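Putative branched-chain amino acid transport system substrate-binding protein (Rhodopseudomonas palustris, PDB 4F8J) probably serves as the periplasmic substrate-binding component of an ABC-type uptake system, and is seen here holding 4'-hydroxycinnamic acid, an aromatic carboxylate. Local coordinates at residues S77-T82 with A98-P103; G139-S144 with E170-P175; M249-Q254 with N278-F283. One frame throughout, in Å; residues are numbered along the deposited sequence.

How the interactions relate
All three interactions touch the bound 4'-hydroxycinnamic acid, yet each belongs to a different part of the fold. Interaction 1 is buried and mostly apolar. It packs the start of helix 79-92 on the loop after strand 96-98, in the sheet that contains strand 8-14. Interaction 2 is partly buried and joins neighbouring parallel strands of the other large sheet, so backbone hydrogen bonds dominate. Interaction 3, also partly buried, has no strand pairing; a salt bridge and a selenomethionine join a loop to the start of helix 282-302. Interactions 1 and 2 meet at the ligand carboxylate, where Arg174 packs on Val78 and Pro80. Interaction 3 reaches the phenol end and touches neither.

Interaction 1: residues S77-T82 with A98-P103; sequences SVTPPT and ALAPLP. With HC4 (4'-hydroxycinnamic acid), chain E.
Thr82 and Ala100 meet closely, with the threonine OG1 3.3 Å from Ala100 CB. That hydroxyl is already engaged: it donates to Val78 O at 2.7 Å, from above the carbonyl plane, and also bonds Ser76 N. The methyl reaches residues before and after Ala100. With CG2 anti to the backbone N, it lies 3.7 Å from Ala98 CB and also touches Leu102 CD2. Ala100 CB also packs on the backbone of Val78, the N-cap residue, 3.5 Å from its carbonyl carbon. No hydrogen bond crosses between the segments.

Thr79 divides its two branches. CG2 touches Leu102 CA and Pro103 CD, while OG1 donates to O1 of 4'-hydroxycinnamic acid at 2.8 Å. The Thr79 backbone N gives the same oxygen a second bond of 2.8 Å. The ligand carboxylate thus sits at the N-terminal end of a helix, whose dipole probably favours an anion. Pro101, the centre of an inverse gamma turn, borders the ligand ring.

The contact joins the first turn of helix 79-92 to the loop leaving strand 96-98. Tyr147 of helix 146-161 packs on Thr79 and Pro101, and strand 8-14 touches Ser77 and Leu99.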
loop_
_atom_site.group_PDB
_atom_site.type_symbol
_atom_site.label_atom_id
_atom_site.label_comp_id
_atom_site.label_asym_id
_atom_site.label_seq_id
_atom_site.Cartn_x
_atom_site.Cartn_y
_atom_site.Cartn_z
ATOM N N SER A 77 -0.510 7.911 -3.476
ATOM C CA SER A 77 -1.455 7.080 -2.753
ATOM C C SER A 77 -1.965 5.897 -3.576
ATOM O O SER A 77 -2.406 4.880 -3.022
ATOM C CB SER A 77 -2.648 7.942 -2.305
ATOM O OG SER A 77 -2.227 8.941 -1.400
ATOM N N VAL A 78 -1.964 6.056 -4.891
ATOM C CA VAL A 78 -2.427 5.031 -5.839
ATOM C C VAL A 78 -1.404 4.845 -6.948
ATOM O O VAL A 78 -0.472 5.642 -7.051
ATOM C CB VAL A 78 -3.839 5.309 -6.375
ATOM C CG1 VAL A 78 -4.874 5.153 -5.267
ATOM C CG2 VAL A 78 -3.939 6.678 -7.057
ATOM N N THR A 79 -1.529 3.769 -7.742
ATOM C CA THR A 79 -0.406 3.353 -8.565
ATOM C C THR A 79 -0.051 4.368 -9.663
ATOM O O THR A 79 1.115 4.688 -9.844
ATOM C CB THR A 79 -0.593 1.931 -9.110
ATOM O OG1 THR A 79 -0.641 1.042 -7.993
ATOM C CG2 THR A 79 0.561 1.536 -10.043
ATOM N N PRO A 80 -1.033 4.869 -10.434
ATOM C CA PRO A 80 -0.661 5.734 -11.553
ATOM C C PRO A 80 0.201 6.957 -11.196
ATOM O O PRO A 80 1.218 7.165 -11.841
ATOM C CB PRO A 80 -2.019 6.061 -12.218
ATOM C CG PRO A 80 -2.873 4.915 -11.822
ATOM C CD PRO A 80 -2.468 4.518 -10.450
ATOM N N PRO A 81 -0.145 7.736 -10.172
ATOM C CA PRO A 81 0.731 8.863 -9.806
ATOM C C PRO A 81 2.045 8.396 -9.186
ATOM O O PRO A 81 3.064 9.111 -9.215
ATOM C CB PRO A 81 -0.141 9.688 -8.845
ATOM C CG PRO A 81 -1.051 8.675 -8.267
ATOM C CD PRO A 81 -1.404 7.789 -9.425
ATOM N N THR A 82 2.039 7.204 -8.628
ATOM C CA THR A 82 3.259 6.643 -7.991
ATOM C C THR A 82 4.286 6.314 -9.064
ATOM O O THR A 82 5.505 6.550 -8.866
ATOM C CB THR A 82 2.954 5.438 -7.105
ATOM O OG1 THR A 82 2.054 5.838 -6.053
ATOM C CG2 THR A 82 4.219 4.866 -6.509
ATOM N N ALA A 98 7.930 4.810 -2.258
ATOM C CA ALA A 98 6.586 4.702 -2.795
ATOM C C ALA A 98 5.551 4.322 -1.752
ATOM O O ALA A 98 5.828 3.450 -0.941
ATOM C CB ALA A 98 6.564 3.700 -3.935
ATOM N N LEU A 99 4.347 4.920 -1.812
ATOM C CA LEU A 99 3.273 4.645 -0.853
ATOM C C LEU A 99 2.121 3.844 -1.496
ATOM O O LEU A 99 1.120 3.587 -0.838
ATOM C CB LEU A 99 2.819 5.951 -0.163
ATOM C CG LEU A 99 3.884 6.771 0.541
ATOM C CD1 LEU A 99 3.272 8.040 1.178
ATOM C CD2 LEU A 99 4.669 5.938 1.604
ATOM N N ALA A 100 2.301 3.459 -2.755
ATOM C CA ALA A 100 1.422 2.546 -3.497
ATOM C C ALA A 100 2.288 1.493 -4.176
ATOM O O ALA A 100 3.461 1.756 -4.483
ATOM C CB ALA A 100 0.591 3.304 -4.517
ATOM N N PRO A 101 1.778 0.268 -4.437
ATOM C CA PRO A 101 2.684 -0.825 -4.880
ATOM C C PRO A 101 2.893 -0.922 -6.421
ATOM O O PRO A 101 2.384 -1.839 -7.061
ATOM C CB PRO A 101 2.012 -2.090 -4.303
ATOM C CG PRO A 101 0.569 -1.759 -4.337
ATOM C CD PRO A 101 0.420 -0.244 -4.182
ATOM N N LEU A 102 3.777 -0.088 -6.948
ATOM C CA LEU A 102 3.958 0.039 -8.363
ATOM C C LEU A 102 4.853 -1.096 -8.859
ATOM O O LEU A 102 5.610 -1.688 -8.072
ATOM C CB LEU A 102 4.562 1.389 -8.725
ATOM C CG LEU A 102 6.062 1.531 -8.447
ATOM C CD1 LEU A 102 6.628 2.769 -9.146
ATOM C CD2 LEU A 102 6.310 1.518 -6.955
ATOM N N PRO A 103 4.779 -1.366 -10.158
ATOM C CA PRO A 103 5.754 -2.251 -10.790
ATOM C C PRO A 103 7.118 -1.573 -10.775
ATOM O O PRO A 103 7.314 -0.554 -11.453
ATOM C CB PRO A 103 5.238 -2.378 -12.230
ATOM C CG PRO A 103 3.893 -1.774 -12.258
ATOM C CD PRO A 103 3.817 -0.817 -11.135
HETATM C C1 HC4 E . -3.992 1.461 -6.364
HETATM O O1 HC4 E . -3.347 1.648 -7.407
HETATM O O2 HC4 E . -5.130 1.983 -6.187
HETATM C C2 HC4 E . -3.485 0.637 -5.233
HETATM C C3 HC4 E . -3.553 1.154 -4.008
HETATM C "C1'" HC4 E . -2.923 0.518 -2.810
HETATM C "C2'" HC4 E . -2.786 -0.874 -2.639
HETATM C "C3'" HC4 E . -2.127 -1.379 -1.529
HETATM C "C4'" HC4 E . -1.599 -0.568 -0.543
HETATM C "C5'" HC4 E . -1.739 0.806 -0.700
HETATM C "C6'" HC4 E . -2.387 1.302 -1.817
HETATM O "O4'" HC4 E . -0.963 -1.043 0.579
#

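Interaction 2: residues G139-S144 with E170-P175; sequences GYIGYS and ERFARP. With HC4 (4'-hydroxycinnamic acid), chain E.
Phe172 O receives the backbone N of Ser144 at 2.9 Å, and the CA-H of Tyr143 points at it. Ser144 OG lies near as a weak, unsettled third partner. Further back, Glu170 N bonds Tyr140 O at 2.8 Å, Gly142 N bonds Glu170 O, and Phe172 N bonds Gly142 O. These bonds pair two parallel strands, 137-143 and 165-172, joined by helix 146-161 in a beta-alpha-beta unit. Strand 165-172 is outermost in its sheet.

Arg171 bends back over Gly142. Its NH1 donates to Tyr143 O at 2.9 Å, with the acceptor in the guanidinium plane, and is also salt-bridged to Asp149. The ring edge of Tyr140 meets the guanidinium face, with CE2 3.8 Å from Arg171 NE and the planes at 90°. Glu169 pairs with that NE.

The edge of Tyr143 is turned toward the face of Phe172 in an offset edge-to-face pair, centroids 5.5 Å apart. Arg174 CG makes a CH-pi contact over the Tyr143 ring centre at 3.7 Å. The extended chain lays one guanidinium face over Tyr143 CE2, planes 38° apart. At the ligand carboxylate, Arg174 NH1 bonds HC4 O1 at 2.8 Å and NH2 bonds HC4 O2 at 2.9 Å, while Asp145 takes NE.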
loop_
_atom_site.group_PDB
_atom_site.type_symbol
_atom_site.label_atom_id
_atom_site.label_comp_id
_atom_site.label_asym_id
_atom_site.label_seq_id
_atom_site.Cartn_x
_atom_site.Cartn_y
_atom_site.Cartn_z
ATOM N N GLY A 139 -13.238 -16.184 -10.304
ATOM C CA GLY A 139 -13.415 -15.066 -11.218
ATOM C C GLY A 139 -12.660 -13.838 -10.742
ATOM O O GLY A 139 -12.364 -13.716 -9.569
ATOM N N TYR A 140 -12.347 -12.929 -11.662
ATOM C CA TYR A 140 -11.646 -11.685 -11.317
ATOM C C TYR A 140 -12.438 -10.493 -11.792
ATOM O O TYR A 140 -13.007 -10.516 -12.893
ATOM C CB TYR A 140 -10.281 -11.668 -11.976
ATOM C CG TYR A 140 -9.461 -10.438 -11.658
ATOM C CD1 TYR A 140 -8.852 -10.304 -10.414
ATOM C CD2 TYR A 140 -9.264 -9.426 -12.612
ATOM C CE1 TYR A 140 -8.120 -9.164 -10.095
ATOM C CE2 TYR A 140 -8.503 -8.307 -12.305
ATOM C CZ TYR A 140 -7.895 -8.206 -11.059
ATOM O OH TYR A 140 -7.138 -7.087 -10.742
ATOM N N ILE A 141 -12.505 -9.483 -10.936
ATOM C CA ILE A 141 -12.941 -8.138 -11.328
ATOM C C ILE A 141 -11.973 -7.129 -10.718
ATOM O O ILE A 141 -11.749 -7.121 -9.497
ATOM C CB ILE A 141 -14.408 -7.844 -10.913
ATOM C CG1 ILE A 141 -14.785 -6.451 -11.403
ATOM C CG2 ILE A 141 -14.632 -8.016 -9.399
ATOM C CD1 ILE A 141 -16.276 -6.193 -11.336
ATOM N N GLY A 142 -11.355 -6.326 -11.571
ATOM C CA GLY A 142 -10.376 -5.345 -11.122
ATOM C C GLY A 142 -10.183 -4.191 -12.076
ATOM O O GLY A 142 -10.819 -4.145 -13.143
ATOM N N TYR A 143 -9.333 -3.251 -11.703
ATOM C CA TYR A 143 -9.139 -2.065 -12.543
ATOM C C TYR A 143 -8.583 -2.429 -13.902
ATOM O O TYR A 143 -7.772 -3.352 -14.033
ATOM C CB TYR A 143 -8.165 -1.079 -11.927
ATOM C CG TYR A 143 -8.555 -0.502 -10.591
ATOM C CD1 TYR A 143 -9.868 -0.154 -10.308
ATOM C CD2 TYR A 143 -7.587 -0.173 -9.671
ATOM C CE1 TYR A 143 -10.217 0.416 -9.078
ATOM C CE2 TYR A 143 -7.906 0.377 -8.441
ATOM C CZ TYR A 143 -9.211 0.707 -8.155
ATOM O OH TYR A 143 -9.554 1.281 -6.943
ATOM N N SER A 144 -8.966 -1.624 -14.900
ATOM C CA SER A 144 -8.369 -1.669 -16.223
ATOM C C SER A 144 -7.111 -0.785 -16.289
ATOM O O SER A 144 -6.966 0.098 -17.153
ATOM C CB SER A 144 -9.400 -1.206 -17.266
ATOM O OG SER A 144 -9.990 0.020 -16.847
ATOM N N GLU A 170 -13.165 -9.745 -15.588
ATOM C CA GLU A 170 -13.848 -8.500 -15.926
ATOM C C GLU A 170 -13.041 -7.323 -15.385
ATOM O O GLU A 170 -12.369 -7.420 -14.336
ATOM C CB GLU A 170 -15.252 -8.510 -15.314
ATOM C CG GLU A 170 -16.153 -9.618 -15.871
ATOM C CD GLU A 170 -16.594 -9.367 -17.309
ATOM O OE1 GLU A 170 -16.782 -8.181 -17.652
ATOM O OE2 GLU A 170 -16.839 -10.341 -18.078
ATOM N N ARG A 171 -13.086 -6.199 -16.102
ATOM C CA ARG A 171 -12.411 -4.975 -15.655
ATOM C C ARG A 171 -13.372 -3.793 -15.531
ATOM O O ARG A 171 -14.463 -3.799 -16.121
ATOM C CB ARG A 171 -11.251 -4.628 -16.605
ATOM C CG ARG A 171 -10.163 -5.706 -16.746
ATOM C CD ARG A 171 -9.450 -6.164 -15.475
ATOM N NE ARG A 171 -8.360 -7.047 -15.895
ATOM C CZ ARG A 171 -7.071 -6.709 -16.006
ATOM N NH1 ARG A 171 -6.605 -5.533 -15.594
ATOM N NH2 ARG A 171 -6.199 -7.593 -16.487
ATOM N N PHE A 172 -12.967 -2.804 -14.744
ATOM C CA PHE A 172 -13.693 -1.526 -14.614
ATOM C C PHE A 172 -12.692 -0.427 -14.366
ATOM O O PHE A 172 -11.547 -0.697 -14.043
ATOM C CB PHE A 172 -14.793 -1.552 -13.538
ATOM C CG PHE A 172 -14.317 -1.614 -12.110
ATOM C CD1 PHE A 172 -13.862 -2.807 -11.563
ATOM C CD2 PHE A 172 -14.379 -0.481 -11.287
ATOM C CE1 PHE A 172 -13.493 -2.865 -10.235
ATOM C CE2 PHE A 172 -13.991 -0.539 -9.953
ATOM C CZ PHE A 172 -13.536 -1.740 -9.434
ATOM N N ALA A 173 -13.094 0.805 -14.640
ATOM C CA ALA A 173 -12.235 1.956 -14.412
ATOM C C ALA A 173 -12.517 2.575 -13.056
ATOM O O ALA A 173 -13.650 2.558 -12.556
ATOM C CB ALA A 173 -12.417 2.995 -15.519
ATOM N N ARG A 174 -11.467 3.144 -12.475
ATOM C CA ARG A 174 -11.528 3.726 -11.139
ATOM C C ARG A 174 -12.749 4.622 -10.917
ATOM O O ARG A 174 -13.413 4.501 -9.886
ATOM C CB ARG A 174 -10.240 4.521 -10.851
ATOM C CG ARG A 174 -9.049 3.629 -10.592
ATOM C CD ARG A 174 -7.742 4.416 -10.614
ATOM N NE ARG A 174 -6.613 3.492 -10.590
ATOM C CZ ARG A 174 -5.995 3.070 -9.479
ATOM N NH1 ARG A 174 -5.039 2.177 -9.588
ATOM N NH2 ARG A 174 -6.379 3.508 -8.282
ATOM N N PRO A 175 -13.036 5.523 -11.867
ATOM C CA PRO A 175 -14.174 6.438 -11.634
ATOM C C PRO A 175 -15.575 5.814 -11.810
ATOM O O PRO A 175 -16.594 6.464 -11.498
ATOM C CB PRO A 175 -13.953 7.550 -12.681
ATOM C CG PRO A 175 -12.611 7.309 -13.304
ATOM C CD PRO A 175 -12.354 5.835 -13.139
HETATM C C1 HC4 E . -3.992 1.461 -6.364
HETATM O O1 HC4 E . -3.347 1.648 -7.407
HETATM O O2 HC4 E . -5.130 1.983 -6.187
HETATM C C2 HC4 E . -3.485 0.637 -5.233
HETATM C C3 HC4 E . -3.553 1.154 -4.008
HETATM C "C1'" HC4 E . -2.923 0.518 -2.810
HETATM C "C2'" HC4 E . -2.786 -0.874 -2.639
HETATM C "C3'" HC4 E . -2.127 -1.379 -1.529
HETATM C "C4'" HC4 E . -1.599 -0.568 -0.543
HETATM C "C5'" HC4 E . -1.739 0.806 -0.700
HETATM C "C6'" HC4 E . -2.387 1.302 -1.817
HETATM O "O4'" HC4 E . -0.963 -1.043 0.579
#

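Interaction 3: residues M249-Q254 with N278-F283; sequences MDPEGQ and NSRSQF. With HC4 (4'-hydroxycinnamic acid), chain E.
Arg280 crosses from its loop to Met249 and Glu252. Its CB points toward the segment 249-254. CG is set between the backbone N and the carbonyl carbon (chi1 65°), and lies 4.0 Å from SE of Met249, a selenomethionine. CD comes next and rests 3.3 Å from Met249 O. The chain bends at chi3, and NE turns to a partner outside the two segments, the carboxylate of Glu272.

The tip carries the rest. NH1 serves two acceptors near the guanidinium plane. It donates to Met249 O at 3.1 Å, approaching from above that carbonyl's plane, and to Glu252 OE1 at 2.9 Å. NH2 bonds Glu252 OE2 at 3.0 Å. The salt bridge is therefore end-on and two-pronged, and both carboxylate oxygens are met on their syn side. The two flat groups are nearly coplanar, 6° apart. Pro251 CD makes a van der Waals contact with NH1. Two glutamates and a carbonyl thus fix the rotation of the guanidinium, and the two carboxylates probably balance its charge.

Met249 folds its chain so that SE touches Ser281 CA and Gln282 N, each at 3.8 Å. Ser281 is the N-cap of helix 282-302, and its OG bonds Ala284 N. The next residue, Gln282, reaches the ligand with NE2, which donates to HC4 O4' at 3.0 Å and also bonds Gln117. This serine-capped helix start, backed by the loop after strand 242-245, lines the phenol end of the binding site in this periplasmic binding protein fold.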
loop_
_atom_site.group_PDB
_atom_site.type_symbol
_atom_site.label_atom_id
_atom_site.label_comp_id
_atom_site.label_asym_id
_atom_site.label_seq_id
_atom_site.Cartn_x
_atom_site.Cartn_y
_atom_site.Cartn_z
HETATM N N MSE A 249 -3.224 -3.666 10.948
HETATM C CA MSE A 249 -4.655 -3.729 11.238
HETATM C C MSE A 249 -4.980 -4.443 12.544
HETATM O O MSE A 249 -6.053 -4.198 13.126
HETATM C CB MSE A 249 -5.427 -4.305 10.028
HETATM C CG MSE A 249 -5.434 -3.435 8.786
HETATM SE SE MSE A 249 -6.303 -1.719 9.105
HETATM C CE MSE A 249 -8.135 -2.370 8.886
ATOM N N ASP A 250 -4.055 -5.242 13.064
ATOM C CA ASP A 250 -4.262 -5.940 14.360
ATOM C C ASP A 250 -2.962 -6.159 15.146
ATOM O O ASP A 250 -2.546 -7.300 15.362
ATOM C CB ASP A 250 -4.977 -7.270 14.098
ATOM C CG ASP A 250 -5.452 -7.959 15.361
ATOM O OD1 ASP A 250 -5.532 -7.334 16.428
ATOM O OD2 ASP A 250 -5.695 -9.178 15.271
ATOM N N PRO A 251 -2.356 -5.086 15.650
ATOM C CA PRO A 251 -1.178 -5.308 16.503
ATOM C C PRO A 251 -1.518 -6.017 17.829
ATOM O O PRO A 251 -0.689 -6.766 18.373
ATOM C CB PRO A 251 -0.679 -3.881 16.775
ATOM C CG PRO A 251 -1.229 -3.049 15.641
ATOM C CD PRO A 251 -2.586 -3.645 15.421
ATOM N N GLU A 252 -2.745 -5.830 18.308
ATOM C CA GLU A 252 -3.200 -6.479 19.533
ATOM C C GLU A 252 -3.092 -7.991 19.455
ATOM O O GLU A 252 -2.759 -8.629 20.461
ATOM C CB GLU A 252 -4.643 -6.077 19.823
ATOM C CG GLU A 252 -4.807 -4.602 20.166
ATOM C CD GLU A 252 -5.009 -3.689 18.955
ATOM O OE1 GLU A 252 -4.940 -4.154 17.807
ATOM O OE2 GLU A 252 -5.268 -2.493 19.195
ATOM N N GLY A 253 -3.355 -8.553 18.274
ATOM C CA GLY A 253 -3.399 -10.002 18.047
ATOM C C GLY A 253 -2.017 -10.598 17.767
ATOM O O GLY A 253 -1.870 -11.819 17.659
ATOM N N GLN A 254 -1.016 -9.737 17.629
ATOM C CA GLN A 254 0.373 -10.191 17.437
ATOM C C GLN A 254 0.985 -10.606 18.765
ATOM O O GLN A 254 0.657 -10.048 19.826
ATOM C CB GLN A 254 1.227 -9.082 16.800
ATOM C CG GLN A 254 0.735 -8.570 15.443
ATOM C CD GLN A 254 1.516 -7.358 14.904
ATOM O OE1 GLN A 254 2.682 -7.209 15.172
ATOM N NE2 GLN A 254 0.853 -6.491 14.133
ATOM N N ASN A 278 -10.840 2.429 15.961
ATOM C CA ASN A 278 -10.822 1.697 14.699
ATOM C C ASN A 278 -10.688 2.542 13.439
ATOM O O ASN A 278 -11.119 2.137 12.359
ATOM C CB ASN A 278 -12.006 0.761 14.569
ATOM C CG ASN A 278 -11.999 -0.305 15.619
ATOM O OD1 ASN A 278 -10.954 -0.891 15.913
ATOM N ND2 ASN A 278 -13.139 -0.533 16.216
ATOM N N SER A 279 -10.075 3.708 13.575
ATOM C CA SER A 279 -9.708 4.529 12.409
ATOM C C SER A 279 -8.344 4.169 11.855
ATOM O O SER A 279 -7.944 4.777 10.872
ATOM C CB SER A 279 -9.745 6.041 12.724
ATOM O OG SER A 279 -8.909 6.425 13.811
ATOM N N ARG A 280 -7.673 3.162 12.447
ATOM C CA ARG A 280 -6.467 2.603 11.841
ATOM C C ARG A 280 -6.656 2.266 10.378
ATOM O O ARG A 280 -7.787 1.928 9.958
ATOM C CB ARG A 280 -6.031 1.356 12.605
ATOM C CG ARG A 280 -6.987 0.192 12.535
ATOM C CD ARG A 280 -6.627 -0.937 13.481
ATOM N NE ARG A 280 -6.712 -0.486 14.853
ATOM C CZ ARG A 280 -6.427 -1.240 15.904
ATOM N NH1 ARG A 280 -6.023 -2.495 15.721
ATOM N NH2 ARG A 280 -6.514 -0.743 17.124
ATOM N N SER A 281 -5.575 2.324 9.607
ATOM C CA SER A 281 -5.657 1.933 8.209
ATOM C C SER A 281 -4.356 1.376 7.698
ATOM O O SER A 281 -3.279 1.734 8.158
ATOM C CB SER A 281 -6.091 3.110 7.304
ATOM O OG SER A 281 -5.137 4.139 7.309
ATOM N N GLN A 282 -4.487 0.569 6.650
ATOM C CA GLN A 282 -3.360 0.150 5.795
ATOM C C GLN A 282 -2.522 1.363 5.359
ATOM O O GLN A 282 -1.303 1.298 5.324
ATOM C CB GLN A 282 -3.933 -0.563 4.571
ATOM C CG GLN A 282 -2.929 -1.036 3.538
ATOM C CD GLN A 282 -2.192 -2.300 3.898
ATOM O OE1 GLN A 282 -2.355 -2.855 4.985
ATOM N NE2 GLN A 282 -1.315 -2.752 2.973
ATOM N N PHE A 283 -3.203 2.468 5.063
ATOM C CA PHE A 283 -2.602 3.607 4.336
ATOM C C PHE A 283 -1.788 4.526 5.251
ATOM O O PHE A 283 -0.644 4.883 4.949
ATOM C CB PHE A 283 -3.721 4.337 3.579
ATOM C CG PHE A 283 -4.668 3.373 2.877
ATOM C CD1 PHE A 283 -4.162 2.454 1.958
ATOM C CD2 PHE A 283 -5.997 3.308 3.241
ATOM C CE1 PHE A 283 -5.013 1.530 1.340
ATOM C CE2 PHE A 283 -6.827 2.376 2.634
ATOM C CZ PHE A 283 -6.312 1.497 1.697
HETATM C C1 HC4 E . -3.992 1.461 -6.364
HETATM O O1 HC4 E . -3.347 1.648 -7.407
HETATM O O2 HC4 E . -5.130 1.983 -6.187
HETATM C C2 HC4 E . -3.485 0.637 -5.233
HETATM C C3 HC4 E . -3.553 1.154 -4.008
HETATM C "C1'" HC4 E . -2.923 0.518 -2.810
HETATM C "C2'" HC4 E . -2.786 -0.874 -2.639
HETATM C "C3'" HC4 E . -2.127 -1.379 -1.529
HETATM C "C4'" HC4 E . -1.599 -0.568 -0.543
HETATM C "C5'" HC4 E . -1.739 0.806 -0.700
HETATM C "C6'" HC4 E . -2.387 1.302 -1.817
HETATM O "O4'" HC4 E . -0.963 -1.043 0.579
#